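Local coordinates for ABC transporter, substrate binding protein (Aeropyrum pernix, PDB 3EAF), which probably binds a solute outside the cell and delivers it to an ABC transporter in the membrane for uptake, at residues Ile304-Ser309 and Glu325-Asp330. Residues are numbered along the deposited sequence; the frame is centred on the assembly and turned at random.
Sequences IESVTS and EANTFD. With MG (magnesium ion), chain C.
Ser306 meets Asn327 and Phe329 in a small, loose contact that no hydrogen bond crosses. Its hydroxyl lies at the edge of the Phe329 ring, near the ring plane, with OG of Ser306 4.0 Å from CE1 of Phe329. The Asn327 side chain lies alongside, near CB of Ser306. Phe329 has CG beside its backbone N and anti to the carbonyl carbon (chi1 -60°), which brings the CE1 edge of the ring to the serine. The same ring packs on Leu299, Lys302 and Leu324, between helices 288-304 and 317-326. With OG of Ser306 beside its own backbone N (chi1 -57°), the hydroxyl is turned back to the carbonyl O of Lys302, one turn earlier, and is hydrogen-bonded to it. A type I turn from Ile304 to Val307 carries the serine, and Val307 N bonds Ile304 O at 3.2 Å.

A magnesium ion is bound at 325-330 by the carbonyl O of Glu325, at 2.5 Å. Water 1 bridges, binding the metal and donating to Asn327 O at 2.7 Å. OD1 of Asp340 and the carbonyl O of Tyr341 also bind the ion. The contact thus joins the turn after helix 288-304 to the chain that follows helix 317-326, beside this magnesium site in a periplasmic-binding-protein fold.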
loop_
_atom_site.group_PDB
_atom_site.type_symbol
_atom_site.label_atom_id
_atom_site.label_comp_id
_atom_site.label_asym_id
_atom_site.label_seq_id
_atom_site.Cartn_x
_atom_site.Cartn_y
_atom_site.Cartn_z
ATOM N N ILE A 304 16.169 -9.783 -8.848
ATOM C CA ILE A 304 17.389 -10.592 -8.707
ATOM C C ILE A 304 17.461 -11.720 -9.743
ATOM O O ILE A 304 18.519 -11.973 -10.323
ATOM C CB ILE A 304 17.530 -11.178 -7.273
ATOM C CG1 ILE A 304 17.641 -10.045 -6.250
ATOM C CG2 ILE A 304 18.745 -12.127 -7.184
ATOM C CD1 ILE A 304 17.375 -10.474 -4.836
ATOM N N GLU A 305 16.331 -12.382 -9.973
ATOM C CA GLU A 305 16.237 -13.442 -10.978
ATOM C C GLU A 305 16.416 -12.928 -12.408
ATOM O O GLU A 305 16.595 -13.721 -13.334
ATOM C CB GLU A 305 14.907 -14.185 -10.849
ATOM C CG GLU A 305 14.779 -14.998 -9.579
ATOM C CD GLU A 305 13.381 -15.534 -9.343
ATOM O OE1 GLU A 305 12.397 -14.951 -9.869
ATOM O OE2 GLU A 305 13.261 -16.538 -8.608
ATOM N N SER A 306 16.372 -11.602 -12.567
ATOM C CA SER A 306 16.489 -10.929 -13.862
ATOM C C SER A 306 17.890 -10.382 -14.148
ATOM O O SER A 306 18.127 -9.841 -15.234
ATOM C CB SER A 306 15.481 -9.775 -13.950
ATOM O OG SER A 306 14.159 -10.233 -13.741
ATOM N N VAL A 307 18.804 -10.497 -13.184
ATOM C CA VAL A 307 20.177 -10.010 -13.370
ATOM C C VAL A 307 21.210 -11.139 -13.373
ATOM O O VAL A 307 20.944 -12.244 -12.887
ATOM C CB VAL A 307 20.584 -8.916 -12.333
ATOM C CG1 VAL A 307 19.647 -7.727 -12.409
ATOM C CG2 VAL A 307 20.640 -9.468 -10.913
ATOM N N THR A 308 22.377 -10.853 -13.943
ATOM C CA THR A 308 23.528 -11.740 -13.844
ATOM C C THR A 308 24.218 -11.498 -12.505
ATOM O O THR A 308 24.090 -10.417 -11.922
ATOM C CB THR A 308 24.546 -11.516 -14.994
ATOM O OG1 THR A 308 25.141 -10.219 -14.879
ATOM C CG2 THR A 308 23.878 -11.655 -16.358
ATOM N N SER A 309 24.940 -12.507 -12.019
ATOM C CA SER A 309 25.683 -12.393 -10.768
ATOM C C SER A 309 26.791 -11.342 -10.862
ATOM O O SER A 309 27.084 -10.658 -9.880
ATOM C CB SER A 309 26.260 -13.750 -10.350
ATOM O OG SER A 309 27.043 -14.312 -11.385
ATOM N N GLU A 325 13.066 -1.878 -14.303
ATOM C CA GLU A 325 12.647 -1.015 -15.412
ATOM C C GLU A 325 12.575 -1.734 -16.766
ATOM O O GLU A 325 11.947 -1.238 -17.703
ATOM C CB GLU A 325 13.573 0.207 -15.510
ATOM C CG GLU A 325 13.379 1.210 -14.381
ATOM C CD GLU A 325 14.340 2.382 -14.435
ATOM O OE1 GLU A 325 15.460 2.227 -14.965
ATOM O OE2 GLU A 325 13.976 3.466 -13.926
ATOM N N ALA A 326 13.203 -2.906 -16.862
ATOM C CA ALA A 326 13.357 -3.590 -18.146
ATOM C C ALA A 326 12.449 -4.803 -18.318
ATOM O O ALA A 326 12.515 -5.469 -19.347
ATOM C CB ALA A 326 14.822 -3.994 -18.358
ATOM N N ASN A 327 11.609 -5.084 -17.324
ATOM C CA ASN A 327 10.806 -6.307 -17.318
ATOM C C ASN A 327 9.377 -6.081 -16.828
ATOM O O ASN A 327 9.138 -5.244 -15.956
ATOM C CB ASN A 327 11.456 -7.381 -16.425
ATOM C CG ASN A 327 12.870 -7.727 -16.845
ATOM O OD1 ASN A 327 13.841 -7.266 -16.235
ATOM N ND2 ASN A 327 12.997 -8.536 -17.888
ATOM N N THR A 328 8.443 -6.847 -17.390
ATOM C CA THR A 328 7.080 -6.936 -16.883
ATOM C C THR A 328 7.004 -8.062 -15.853
ATOM O O THR A 328 7.499 -9.161 -16.102
ATOM C CB THR A 328 6.087 -7.176 -18.035
ATOM O OG1 THR A 328 6.037 -6.004 -18.850
ATOM C CG2 THR A 328 4.680 -7.489 -17.518
ATOM N N PHE A 329 6.401 -7.786 -14.697
ATOM C CA PHE A 329 6.362 -8.760 -13.602
ATOM C C PHE A 329 4.954 -9.220 -13.263
ATOM O O PHE A 329 4.002 -8.429 -13.273
ATOM C CB PHE A 329 7.016 -8.186 -12.335
ATOM C CG PHE A 329 8.457 -7.799 -12.511
ATOM C CD1 PHE A 329 9.465 -8.755 -12.429
ATOM C CD2 PHE A 329 8.810 -6.478 -12.753
ATOM C CE1 PHE A 329 10.798 -8.400 -12.590
ATOM C CE2 PHE A 329 10.136 -6.119 -12.921
ATOM C CZ PHE A 329 11.132 -7.073 -12.831
ATOM N N ASP A 330 4.830 -10.506 -12.953
ATOM C CA ASP A 330 3.594 -11.042 -12.402
ATOM C C ASP A 330 3.916 -11.754 -11.093
ATOM O O ASP A 330 4.783 -12.635 -11.044
ATOM C CB ASP A 330 2.891 -11.987 -13.388
ATOM C CG ASP A 330 1.643 -12.647 -12.789
ATOM O OD1 ASP A 330 0.860 -11.963 -12.103
ATOM O OD2 ASP A 330 1.447 -13.861 -13.004
HETATM MG MG MG C . 9.501 -1.332 -17.863
HETATM O O HOH W 1 9.488 -2.589 -15.929
HETATM O O HOH W 2 9.952 -2.681 -19.928
HETATM O O HOH W 3 8.338 0.196 -19.568
#